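Local coordinates for protein potential RNA-dependent RNA polymerase (Human picobirnavirus, PDB 5I62) that copies and transcribes the double-stranded RNA genome of the virus, adding nucleotides from ribonucleoside triphosphates to a growing RNA strand and releasing diphosphate, at residues 53-58 against 64-69; 216-221 against 327-332; 223-226 against 230-233; 420-425 against 461-466. One frame throughout, in Å; residues are numbered along the deposited sequence.

Contact 1 (53-58 against 64-69); sequences KKLVSI and TLMEFE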
loop_
_atom_site.group_PDB
_atom_site.type_symbol
_atom_site.label_atom_id
_atom_site.label_comp_id
_atom_site.label_asym_id
_atom_site.label_seq_id
_atom_site.Cartn_x
_atom_site.Cartn_y
_atom_site.Cartn_z
ATOM N N LYS A 53 -24.274 -14.057 -12.964
ATOM C CA LYS A 53 -24.911 -14.853 -14.009
ATOM C C LYS A 53 -24.114 -14.842 -15.303
ATOM O O LYS A 53 -24.142 -15.822 -16.050
ATOM C CB LYS A 53 -26.323 -14.351 -14.291
ATOM C CG LYS A 53 -27.305 -14.522 -13.165
ATOM C CD LYS A 53 -28.663 -13.983 -13.606
ATOM C CE LYS A 53 -29.608 -13.839 -12.445
ATOM N NZ LYS A 53 -30.881 -13.201 -12.877
ATOM N N LYS A 54 -23.419 -13.742 -15.594
ATOM C CA LYS A 54 -22.607 -13.638 -16.798
ATOM C C LYS A 54 -21.130 -13.971 -16.552
ATOM O O LYS A 54 -20.474 -14.547 -17.432
ATOM C CB LYS A 54 -22.690 -12.236 -17.400
ATOM C CG LYS A 54 -23.591 -11.246 -16.909
ATOM C CD LYS A 54 -23.643 -10.025 -17.818
ATOM C CE LYS A 54 -24.443 -9.044 -17.035
ATOM N NZ LYS A 54 -24.519 -7.896 -17.834
ATOM N N LEU A 55 -20.597 -13.626 -15.371
ATOM C CA LEU A 55 -19.219 -13.985 -15.033
ATOM C C LEU A 55 -19.001 -15.481 -15.176
ATOM O O LEU A 55 -17.997 -15.926 -15.746
ATOM C CB LEU A 55 -18.897 -13.552 -13.606
ATOM C CG LEU A 55 -17.444 -13.776 -13.172
ATOM C CD1 LEU A 55 -16.516 -13.024 -14.100
ATOM C CD2 LEU A 55 -17.221 -13.360 -11.725
ATOM N N VAL A 56 -19.970 -16.264 -14.702
ATOM C CA VAL A 56 -19.856 -17.706 -14.585
ATOM C C VAL A 56 -19.548 -18.362 -15.927
ATOM O O VAL A 56 -19.045 -19.488 -15.963
ATOM C CB VAL A 56 -21.152 -18.244 -13.956
ATOM C CG1 VAL A 56 -22.231 -18.428 -15.019
ATOM C CG2 VAL A 56 -20.895 -19.516 -13.179
ATOM N N SER A 57 -19.806 -17.661 -17.032
ATOM C CA SER A 57 -19.510 -18.160 -18.367
ATOM C C SER A 57 -18.024 -18.439 -18.602
ATOM O O SER A 57 -17.685 -19.161 -19.548
ATOM C CB SER A 57 -20.035 -17.160 -19.396
ATOM O OG SER A 57 -19.214 -16.004 -19.451
ATOM N N ILE A 58 -17.125 -17.877 -17.789
ATOM C CA ILE A 58 -15.698 -18.146 -17.982
ATOM C C ILE A 58 -15.214 -19.385 -17.244
ATOM O O ILE A 58 -14.044 -19.757 -17.398
ATOM C CB ILE A 58 -14.802 -16.980 -17.515
ATOM C CG1 ILE A 58 -14.928 -16.821 -16.001
ATOM C CG2 ILE A 58 -15.159 -15.701 -18.232
ATOM C CD1 ILE A 58 -14.018 -15.799 -15.366
ATOM N N THR A 64 -9.578 -21.427 -12.804
ATOM C CA THR A 64 -8.856 -20.795 -11.708
ATOM C C THR A 64 -9.122 -19.289 -11.650
ATOM O O THR A 64 -8.968 -18.693 -10.580
ATOM C CB THR A 64 -7.340 -21.072 -11.780
ATOM O OG1 THR A 64 -6.746 -20.368 -12.879
ATOM C CG2 THR A 64 -7.072 -22.573 -11.923
ATOM N N LEU A 65 -9.513 -18.663 -12.766
ATOM C CA LEU A 65 -9.964 -17.270 -12.701
ATOM C C LEU A 65 -11.285 -17.171 -11.950
ATOM O O LEU A 65 -11.506 -16.223 -11.184
ATOM C CB LEU A 65 -10.101 -16.669 -14.100
ATOM C CG LEU A 65 -10.598 -15.210 -14.132
ATOM C CD1 LEU A 65 -9.710 -14.284 -13.296
ATOM C CD2 LEU A 65 -10.700 -14.688 -15.543
ATOM N N MET A 66 -12.171 -18.153 -12.155
ATOM C CA MET A 66 -13.421 -18.203 -11.404
ATOM C C MET A 66 -13.160 -18.410 -9.916
ATOM O O MET A 66 -13.823 -17.791 -9.074
ATOM C CB MET A 66 -14.325 -19.307 -11.957
ATOM C CG MET A 66 -15.725 -19.388 -11.325
ATOM S SD MET A 66 -16.720 -17.874 -11.497
ATOM C CE MET A 66 -16.537 -17.554 -13.216
ATOM N N GLU A 67 -12.200 -19.275 -9.570
ATOM C CA GLU A 67 -11.839 -19.449 -8.162
ATOM C C GLU A 67 -11.339 -18.150 -7.557
ATOM O O GLU A 67 -11.664 -17.827 -6.410
ATOM C CB GLU A 67 -10.758 -20.510 -7.998
ATOM C CG GLU A 67 -11.190 -21.912 -8.287
ATOM C CD GLU A 67 -10.035 -22.743 -8.845
ATOM O OE1 GLU A 67 -10.275 -23.589 -9.740
ATOM O OE2 GLU A 67 -8.876 -22.518 -8.412
ATOM N N PHE A 68 -10.504 -17.423 -8.302
ATOM C CA PHE A 68 -9.993 -16.126 -7.868
ATOM C C PHE A 68 -11.135 -15.147 -7.630
ATOM O O PHE A 68 -11.191 -14.480 -6.593
ATOM C CB PHE A 68 -9.020 -15.630 -8.937
ATOM C CG PHE A 68 -8.645 -14.169 -8.855
ATOM C CD1 PHE A 68 -7.645 -13.735 -8.003
ATOM C CD2 PHE A 68 -9.224 -13.253 -9.717
ATOM C CE1 PHE A 68 -7.262 -12.397 -7.977
ATOM C CE2 PHE A 68 -8.845 -11.916 -9.694
ATOM C CZ PHE A 68 -7.853 -11.496 -8.816
ATOM N N GLU A 69 -12.079 -15.087 -8.571
ATOM C CA GLU A 69 -13.245 -14.225 -8.434
ATOM C C GLU A 69 -14.108 -14.633 -7.239
ATOM O O GLU A 69 -14.549 -13.776 -6.463
ATOM C CB GLU A 69 -14.066 -14.263 -9.722
ATOM C CG GLU A 69 -13.441 -13.536 -10.912
ATOM C CD GLU A 69 -13.895 -12.084 -11.001
ATOM O OE1 GLU A 69 -14.362 -11.552 -9.967
ATOM O OE2 GLU A 69 -13.789 -11.478 -12.097
#
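Two consecutive helices joined by a short link pack on each other in the N-terminal region of the polymerase: Leu55 of helix 44-55 and Ile58 just after it meet Leu65, Met66 and Glu69 of helix 63-73. The filler is Met66. Its CG stands anti to the backbone N (chi1 -175°), and the chain then bends twice, so that methyl CE curls back into the turn. There CE lies 3.3 Å from Ile58 CG1, closer than carbons usually sit, and also 3.3 Å from the carbonyl Leu55 O; Val56 CA is beside it at 3.6 Å. Ile58 contributes by holding CG1 between its own backbone N and carbonyl carbon (chi1 66°), which carries CD1 on to Leu65. Those two side chains cross at about a right angle, with Ile58 CD1 3.5 Å from Leu65 CD2.

About a turn beyond Met66, Glu69 brings its carboxylate against the two methyls of Leu55. That carboxylate is buried, but amply satisfied: OE1 takes Ser418 OG and the Met420 N-H, while OE2 takes Thr419 OG1 and His457 NE2. Four bonds fix its rotation, and its place at the start of helix 419-427 probably helps to stabilise a negative charge. The apolar lid over this polar group comes closest where Leu55 CD2 lies 3.6 Å from Glu69 CD.

Contact 2 (216-221 against 327-332); sequences QVYQPL and TNADET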
loop_
_atom_site.group_PDB
_atom_site.type_symbol
_atom_site.label_atom_id
_atom_site.label_comp_id
_atom_site.label_asym_id
_atom_site.label_seq_id
_atom_site.Cartn_x
_atom_site.Cartn_y
_atom_site.Cartn_z
ATOM N N GLN A 216 14.291 12.546 1.584
ATOM C CA GLN A 216 15.568 12.937 0.995
ATOM C C GLN A 216 16.341 11.720 0.484
ATOM O O GLN A 216 17.183 11.853 -0.410
ATOM C CB GLN A 216 16.418 13.696 2.009
ATOM C CG GLN A 216 15.936 15.107 2.326
ATOM C CD GLN A 216 16.884 15.784 3.280
ATOM O OE1 GLN A 216 16.732 15.677 4.498
ATOM N NE2 GLN A 216 17.911 16.433 2.737
ATOM N N VAL A 217 16.102 10.544 1.070
ATOM C CA VAL A 217 16.702 9.299 0.598
ATOM C C VAL A 217 15.703 8.517 -0.245
ATOM O O VAL A 217 16.022 8.065 -1.349
ATOM C CB VAL A 217 17.207 8.437 1.766
ATOM C CG1 VAL A 217 17.411 6.989 1.294
ATOM C CG2 VAL A 217 18.507 8.990 2.306
ATOM N N TYR A 218 14.484 8.339 0.257
ATOM C CA TYR A 218 13.588 7.396 -0.402
ATOM C C TYR A 218 13.108 7.909 -1.756
ATOM O O TYR A 218 12.863 7.111 -2.673
ATOM C CB TYR A 218 12.416 7.055 0.507
ATOM C CG TYR A 218 12.856 6.278 1.714
ATOM C CD1 TYR A 218 13.405 5.006 1.570
ATOM C CD2 TYR A 218 12.736 6.801 2.995
ATOM C CE1 TYR A 218 13.829 4.275 2.668
ATOM C CE2 TYR A 218 13.148 6.069 4.107
ATOM C CZ TYR A 218 13.688 4.803 3.935
ATOM O OH TYR A 218 14.098 4.062 5.025
ATOM N N GLN A 219 12.967 9.239 -1.910
ATOM C CA GLN A 219 12.565 9.789 -3.204
ATOM C C GLN A 219 13.569 9.449 -4.302
ATOM O O GLN A 219 13.174 8.835 -5.307
ATOM C CB GLN A 219 12.352 11.307 -3.086
ATOM C CG GLN A 219 10.995 11.820 -3.329
ATOM C CD GLN A 219 10.935 13.318 -3.018
ATOM O OE1 GLN A 219 11.883 14.065 -3.290
ATOM N NE2 GLN A 219 9.828 13.750 -2.443
ATOM N N PRO A 220 14.849 9.819 -4.191
ATOM C CA PRO A 220 15.798 9.410 -5.241
ATOM C C PRO A 220 15.947 7.900 -5.366
ATOM O O PRO A 220 16.180 7.404 -6.472
ATOM C CB PRO A 220 17.115 10.082 -4.815
ATOM C CG PRO A 220 16.961 10.368 -3.385
ATOM C CD PRO A 220 15.503 10.658 -3.175
ATOM N N LEU A 221 15.822 7.159 -4.263
ATOM C CA LEU A 221 15.900 5.698 -4.321
ATOM C C LEU A 221 14.830 5.126 -5.244
ATOM O O LEU A 221 15.110 4.325 -6.147
ATOM C CB LEU A 221 15.748 5.115 -2.915
ATOM C CG LEU A 221 15.953 3.601 -2.787
ATOM C CD1 LEU A 221 16.512 3.305 -1.414
ATOM C CD2 LEU A 221 14.673 2.803 -2.986
ATOM N N THR A 327 8.041 3.319 4.160
ATOM C CA THR A 327 7.261 2.126 4.481
ATOM C C THR A 327 7.445 1.065 3.414
ATOM O O THR A 327 7.780 -0.090 3.708
ATOM C CB THR A 327 5.768 2.448 4.601
ATOM O OG1 THR A 327 5.535 3.347 5.693
ATOM C CG2 THR A 327 4.966 1.152 4.828
ATOM N N ASN A 328 7.233 1.446 2.158
ATOM C CA ASN A 328 7.317 0.461 1.098
ATOM C C ASN A 328 8.770 0.121 0.772
ATOM O O ASN A 328 9.089 -1.041 0.497
ATOM C CB ASN A 328 6.572 0.972 -0.131
ATOM C CG ASN A 328 6.340 -0.106 -1.144
ATOM O OD1 ASN A 328 7.139 -0.285 -2.063
ATOM N ND2 ASN A 328 5.259 -0.869 -0.962
ATOM N N ALA A 329 9.661 1.113 0.812
ATOM C CA ALA A 329 11.042 0.887 0.391
ATOM C C ALA A 329 11.746 -0.105 1.312
ATOM O O ALA A 329 12.316 -1.102 0.847
ATOM C CB ALA A 329 11.806 2.209 0.341
ATOM N N ASP A 330 11.737 0.166 2.626
ATOM C CA ASP A 330 12.430 -0.706 3.575
ATOM C C ASP A 330 11.922 -2.137 3.460
ATOM O O ASP A 330 12.702 -3.094 3.461
ATOM C CB ASP A 330 12.234 -0.224 5.019
ATOM C CG ASP A 330 13.089 0.988 5.376
ATOM O OD1 ASP A 330 13.679 1.617 4.480
ATOM O OD2 ASP A 330 13.171 1.301 6.590
ATOM N N GLU A 331 10.601 -2.289 3.403
ATOM C CA GLU A 331 9.985 -3.605 3.373
ATOM C C GLU A 331 10.310 -4.342 2.084
ATOM O O GLU A 331 10.612 -5.537 2.109
ATOM C CB GLU A 331 8.480 -3.467 3.540
ATOM C CG GLU A 331 8.094 -3.030 4.932
ATOM C CD GLU A 331 6.605 -3.085 5.155
ATOM O OE1 GLU A 331 5.851 -3.216 4.163
ATOM O OE2 GLU A 331 6.197 -2.999 6.334
ATOM N N THR A 332 10.251 -3.642 0.948
ATOM C CA THR A 332 10.495 -4.280 -0.346
ATOM C C THR A 332 11.941 -4.750 -0.468
ATOM O O THR A 332 12.220 -5.852 -0.970
ATOM C CB THR A 332 10.141 -3.309 -1.472
ATOM O OG1 THR A 332 8.753 -2.977 -1.381
ATOM C CG2 THR A 332 10.423 -3.923 -2.842
#
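The ring of Tyr218 meets Asp330 at its edge, where OD1 sits near the ring plane, whereas the methyl of Ala329 comes in obliquely. Ring and carboxylate are turned 61° apart. The sequence around Ala329 matches polymerase motif B, a glycine-rich loop running into a helix, here 327-345; helix 208-228 crosses it at 70°, with local axes 10.5 Å apart.

Tyr218 OH donates to Asp330 OD1 over only 2.5 Å, a short bond that meets the oxygen on its syn side and 25° out of the carboxylate plane. Lys301 NZ bonds to the same hydroxyl and forms a salt bridge to Asp330 OD2, which Tyr302 OH also reaches. The buried acid is thus held at both oxygens, and the lysine charge probably steadies it as an anion. Beside this polar end, nearer the backbone of Tyr218, the packing is apolar: Ala329 CB is 3.4 Å from Tyr218 CD1, and more loosely 4.4 Å from Leu221 CD2.

Along the motif B helix, Asn328 O accepts from Thr332 N and, on the opposite face of its plane, from Thr332 OG1 at 2.7 Å; that hydroxyl also pairs with Gly358 N.

Contact 3 (223-226 against 230-233); sequences LTFQ and LVPA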
loop_
_atom_site.group_PDB
_atom_site.type_symbol
_atom_site.label_atom_id
_atom_site.label_comp_id
_atom_site.label_asym_id
_atom_site.label_seq_id
_atom_site.Cartn_x
_atom_site.Cartn_y
_atom_site.Cartn_z
ATOM N N LEU A 223 13.030 6.637 -7.506
ATOM C CA LEU A 223 13.210 7.105 -8.881
ATOM C C LEU A 223 14.267 6.292 -9.622
ATOM O O LEU A 223 14.073 5.924 -10.789
ATOM C CB LEU A 223 13.598 8.581 -8.910
ATOM C CG LEU A 223 12.492 9.581 -9.222
ATOM C CD1 LEU A 223 13.107 10.971 -9.399
ATOM C CD2 LEU A 223 11.724 9.141 -10.476
ATOM N N THR A 224 15.413 6.063 -8.972
ATOM C CA THR A 224 16.476 5.240 -9.546
ATOM C C THR A 224 15.997 3.819 -9.821
ATOM O O THR A 224 16.245 3.268 -10.900
ATOM C CB THR A 224 17.677 5.220 -8.600
ATOM O OG1 THR A 224 18.310 6.499 -8.615
ATOM C CG2 THR A 224 18.693 4.139 -9.013
ATOM N N PHE A 225 15.323 3.204 -8.846
ATOM C CA PHE A 225 14.813 1.851 -9.034
ATOM C C PHE A 225 13.776 1.805 -10.147
ATOM O O PHE A 225 13.737 0.843 -10.926
ATOM C CB PHE A 225 14.230 1.314 -7.728
ATOM C CG PHE A 225 15.257 0.692 -6.821
ATOM C CD1 PHE A 225 16.443 1.344 -6.544
ATOM C CD2 PHE A 225 15.042 -0.557 -6.260
ATOM C CE1 PHE A 225 17.400 0.766 -5.727
ATOM C CE2 PHE A 225 15.994 -1.140 -5.429
ATOM C CZ PHE A 225 17.168 -0.477 -5.167
ATOM N N GLN A 226 12.937 2.841 -10.244
ATOM C CA GLN A 226 11.940 2.914 -11.313
ATOM C C GLN A 226 12.597 2.938 -12.684
ATOM O O GLN A 226 12.177 2.222 -13.602
ATOM C CB GLN A 226 11.055 4.152 -11.132
ATOM C CG GLN A 226 10.044 4.012 -10.025
ATOM C CD GLN A 226 9.314 5.310 -9.729
ATOM O OE1 GLN A 226 9.880 6.404 -9.837
ATOM N NE2 GLN A 226 8.049 5.190 -9.344
ATOM N N LEU A 230 13.945 -2.197 -11.424
ATOM C CA LEU A 230 14.279 -3.230 -10.439
ATOM C C LEU A 230 13.050 -3.727 -9.675
ATOM O O LEU A 230 12.979 -4.904 -9.305
ATOM C CB LEU A 230 15.327 -2.709 -9.461
ATOM C CG LEU A 230 16.707 -2.480 -10.073
ATOM C CD1 LEU A 230 17.590 -1.672 -9.133
ATOM C CD2 LEU A 230 17.329 -3.823 -10.380
ATOM N N VAL A 231 12.107 -2.840 -9.380
ATOM C CA VAL A 231 10.853 -3.199 -8.710
ATOM C C VAL A 231 9.714 -2.849 -9.653
ATOM O O VAL A 231 9.256 -1.703 -9.659
ATOM C CB VAL A 231 10.699 -2.470 -7.367
ATOM C CG1 VAL A 231 9.342 -2.810 -6.703
ATOM C CG2 VAL A 231 11.858 -2.802 -6.446
ATOM N N PRO A 232 9.240 -3.793 -10.470
ATOM C CA PRO A 232 8.257 -3.440 -11.509
ATOM C C PRO A 232 6.985 -2.801 -10.961
ATOM O O PRO A 232 6.425 -1.932 -11.630
ATOM C CB PRO A 232 7.960 -4.785 -12.191
ATOM C CG PRO A 232 9.234 -5.601 -11.986
ATOM C CD PRO A 232 9.710 -5.192 -10.583
ATOM N N ALA A 233 6.526 -3.194 -9.765
ATOM C CA ALA A 233 5.305 -2.611 -9.206
ATOM C C ALA A 233 5.453 -1.118 -8.914
ATOM O O ALA A 233 4.441 -0.418 -8.802
ATOM C CB ALA A 233 4.887 -3.355 -7.942
#
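This is a local contact at the C-terminal end of helix 208-228, where the chain turns sharply and lays Leu230 and Val231 back against Phe225 in the last turns of that helix. Leu230 N donates to Phe225 O over 3.1 Å, spanning five residues, which is the six-to-one bond found in the Schellman motif. The bond is somewhat bent, 150° at the hydrogen, and brings the chain to within 5.3 Å of the helix, measured from Phe225 CA to Leu230 CA.

The same turn places side chain on side chain. Leu230 holds its CG anti to the carbonyl carbon (chi1 -68°), which sends methyl CD1 out over the aromatic ring. It stands 3.9 Å from the centroid of Phe225, only 4° off the ring normal, a nearly perfectly centred CH-pi contact in which all six ring carbons lie at similar range from that one methyl. Closer to the backbone, Leu230 CB packs on Phe225 CD2.

Beyond the two segments, Phe225 touches Leu333 of helix 327-345, and Gln226 NE2 bonds to Trp234 O, drawing the returning loop in. Pro232 carries the loop on to Gln355 of the palm sheet and to helix 237-250. Val231 keeps to the rim of the aromatic group, its CG2 lying in the ring plane, 3.9 Å from Phe225 CD2.

Contact 4 (420-425 against 461-466); sequences MRALGR and EEFLDF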
loop_
_atom_site.group_PDB
_atom_site.type_symbol
_atom_site.label_atom_id
_atom_site.label_comp_id
_atom_site.label_asym_id
_atom_site.label_seq_id
_atom_site.Cartn_x
_atom_site.Cartn_y
_atom_site.Cartn_z
ATOM N N MET A 420 -15.666 -8.939 -9.442
ATOM C CA MET A 420 -16.462 -8.954 -8.215
ATOM C C MET A 420 -15.925 -7.940 -7.214
ATOM O O MET A 420 -16.691 -7.181 -6.605
ATOM C CB MET A 420 -16.509 -10.355 -7.596
ATOM C CG MET A 420 -17.278 -11.397 -8.428
ATOM S SD MET A 420 -19.021 -10.972 -8.712
ATOM C CE MET A 420 -19.576 -10.647 -7.072
ATOM N N ARG A 421 -14.607 -7.909 -7.036
ATOM C CA ARG A 421 -14.011 -6.886 -6.183
ATOM C C ARG A 421 -14.320 -5.490 -6.704
ATOM O O ARG A 421 -14.633 -4.580 -5.919
ATOM C CB ARG A 421 -12.506 -7.092 -6.072
ATOM C CG ARG A 421 -11.821 -6.113 -5.112
ATOM C CD ARG A 421 -10.418 -6.600 -4.823
ATOM N NE ARG A 421 -9.687 -5.833 -3.817
ATOM C CZ ARG A 421 -9.814 -5.986 -2.501
ATOM N NH1 ARG A 421 -10.691 -6.856 -1.994
ATOM N NH2 ARG A 421 -9.067 -5.254 -1.683
ATOM N N ALA A 422 -14.243 -5.303 -8.027
ATOM C CA ALA A 422 -14.570 -4.007 -8.615
ATOM C C ALA A 422 -15.997 -3.596 -8.273
ATOM O O ALA A 422 -16.245 -2.455 -7.868
ATOM C CB ALA A 422 -14.363 -4.043 -10.131
ATOM N N LEU A 423 -16.953 -4.519 -8.431
ATOM C CA LEU A 423 -18.354 -4.198 -8.157
ATOM C C LEU A 423 -18.558 -3.762 -6.712
ATOM O O LEU A 423 -19.303 -2.815 -6.442
ATOM C CB LEU A 423 -19.245 -5.390 -8.466
ATOM C CG LEU A 423 -19.544 -5.646 -9.930
ATOM C CD1 LEU A 423 -20.380 -6.909 -10.052
ATOM C CD2 LEU A 423 -20.305 -4.437 -10.490
ATOM N N GLY A 424 -17.932 -4.467 -5.767
ATOM C CA GLY A 424 -18.043 -4.066 -4.372
ATOM C C GLY A 424 -17.552 -2.648 -4.143
ATOM O O GLY A 424 -18.162 -1.874 -3.400
ATOM N N ARG A 425 -16.443 -2.279 -4.796
ATOM C CA ARG A 425 -15.897 -0.936 -4.631
ATOM C C ARG A 425 -16.749 0.110 -5.335
ATOM O O ARG A 425 -16.836 1.251 -4.874
ATOM C CB ARG A 425 -14.469 -0.887 -5.146
ATOM C CG ARG A 425 -13.570 -1.789 -4.356
ATOM C CD ARG A 425 -12.123 -1.425 -4.487
ATOM N NE ARG A 425 -11.386 -2.112 -3.437
ATOM C CZ ARG A 425 -10.270 -1.655 -2.888
ATOM N NH1 ARG A 425 -9.757 -0.499 -3.300
ATOM N NH2 ARG A 425 -9.672 -2.350 -1.931
ATOM N N GLU A 461 -15.780 -6.008 -21.528
ATOM C CA GLU A 461 -16.761 -5.240 -22.295
ATOM C C GLU A 461 -18.164 -5.453 -21.753
ATOM O O GLU A 461 -18.947 -4.499 -21.650
ATOM C CB GLU A 461 -16.710 -5.613 -23.779
ATOM C CG GLU A 461 -15.376 -5.365 -24.445
ATOM C CD GLU A 461 -15.036 -3.878 -24.580
ATOM O OE1 GLU A 461 -15.888 -3.009 -24.264
ATOM O OE2 GLU A 461 -13.893 -3.573 -24.992
ATOM N N GLU A 462 -18.510 -6.706 -21.435
ATOM C CA GLU A 462 -19.778 -6.977 -20.774
ATOM C C GLU A 462 -19.825 -6.293 -19.419
ATOM O O GLU A 462 -20.856 -5.728 -19.032
ATOM C CB GLU A 462 -19.992 -8.479 -20.615
ATOM C CG GLU A 462 -20.171 -9.236 -21.929
ATOM C CD GLU A 462 -18.851 -9.599 -22.610
ATOM O OE1 GLU A 462 -17.780 -9.085 -22.209
ATOM O OE2 GLU A 462 -18.885 -10.409 -23.562
ATOM N N PHE A 463 -18.707 -6.325 -18.693
ATOM C CA PHE A 463 -18.667 -5.698 -17.384
ATOM C C PHE A 463 -18.921 -4.200 -17.491
ATOM O O PHE A 463 -19.668 -3.634 -16.684
ATOM C CB PHE A 463 -17.331 -5.973 -16.707
ATOM C CG PHE A 463 -17.273 -5.476 -15.299
ATOM C CD1 PHE A 463 -18.030 -6.093 -14.314
ATOM C CD2 PHE A 463 -16.492 -4.376 -14.964
ATOM C CE1 PHE A 463 -17.994 -5.644 -13.006
ATOM C CE2 PHE A 463 -16.446 -3.918 -13.650
ATOM C CZ PHE A 463 -17.202 -4.558 -12.670
ATOM N N LEU A 464 -18.336 -3.552 -18.505
ATOM C CA LEU A 464 -18.541 -2.117 -18.691
ATOM C C LEU A 464 -19.998 -1.797 -19.015
ATOM O O LEU A 464 -20.563 -0.840 -18.478
ATOM C CB LEU A 464 -17.624 -1.599 -19.790
ATOM C CG LEU A 464 -17.666 -0.089 -20.000
ATOM C CD1 LEU A 464 -17.253 0.656 -18.725
ATOM C CD2 LEU A 464 -16.775 0.292 -21.172
ATOM N N ASP A 465 -20.618 -2.580 -19.907
ATOM C CA ASP A 465 -22.029 -2.371 -20.210
ATOM C C ASP A 465 -22.879 -2.565 -18.962
ATOM O O ASP A 465 -23.835 -1.821 -18.726
ATOM C CB ASP A 465 -22.484 -3.316 -21.321
ATOM C CG ASP A 465 -21.883 -2.969 -22.682
ATOM O OD1 ASP A 465 -21.516 -1.797 -22.904
ATOM O OD2 ASP A 465 -21.774 -3.881 -23.533
ATOM N N PHE A 466 -22.530 -3.553 -18.137
ATOM C CA PHE A 466 -23.221 -3.737 -16.867
ATOM C C PHE A 466 -23.066 -2.518 -15.964
ATOM O O PHE A 466 -24.022 -2.095 -15.309
ATOM C CB PHE A 466 -22.691 -4.985 -16.160
ATOM C CG PHE A 466 -23.397 -5.292 -14.870
ATOM C CD1 PHE A 466 -24.637 -5.905 -14.875
ATOM C CD2 PHE A 466 -22.830 -4.951 -13.652
ATOM C CE1 PHE A 466 -25.288 -6.199 -13.687
ATOM C CE2 PHE A 466 -23.478 -5.232 -12.456
ATOM C CZ PHE A 466 -24.710 -5.858 -12.474
#
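Ala422 is the first residue of 420-425 to reach across, setting its methyl CB 3.8 Å from Phe463 CZ; the approach is oblique to the ring. Next in the chain, Leu423 carries most of the contact. Its CG, anti to the carbonyl carbon, comes in at the edge of the Phe463 ring and in its plane, 3.4 Å from Phe463 CE1, while the two side chains slide past each other in opposite directions. Both methyls also come near, with Leu423 CD2 3.6 Å from Phe463 CE1. The same CD2 then reaches the edge of a second ring, 3.8 Å from Phe466 CE2.

Helices 419-427 and 460-469 lie in the C-terminal part of the polymerase, which in this family usually builds the thumb. They run side by side in the same sense, 17° apart, but their local axes are 12.1 Å from each other, a wide spacing that the two phenylalanines span. Phe463 and Phe466, almost one turn apart, both hold CG anti to the backbone N (chi1 -174° in Phe463), which points both rings across the gap to the Leu423 side chain. Helix 44-55 fits in alongside: Trp51 meets Phe463 edge-to-face and also touches Leu423.

Further on, Arg425 NE forms a salt bridge with Glu190. Phe466 has Tyr39 as a second neighbour: their rings meet with planes about 40° apart, and Tyr39 OH bonds to Phe466 O.

How the contacts relate
The four contacts form two pairs on different sides of the polymerase. Contacts 2 and 3 share helix 208-228, lie 11 Å apart between centres and touch where Thr332 CG2 packs on Val231 CG2; contact 3 packs against helix 327-345 of contact 2, and both reach palm strand 355-357. In sequence, contact 3 falls between the two segments of contact 2. Contacts 1 and 4, with centres 12 Å apart, join the early helices 44-55 and 63-73 to the late helices 419-427 and 460-469, so the N-terminal region is packed onto the C-terminal part. Contacts 1 and 2 are 38 Å apart between centres, across the middle of the chain, with contact 1 earliest in sequence.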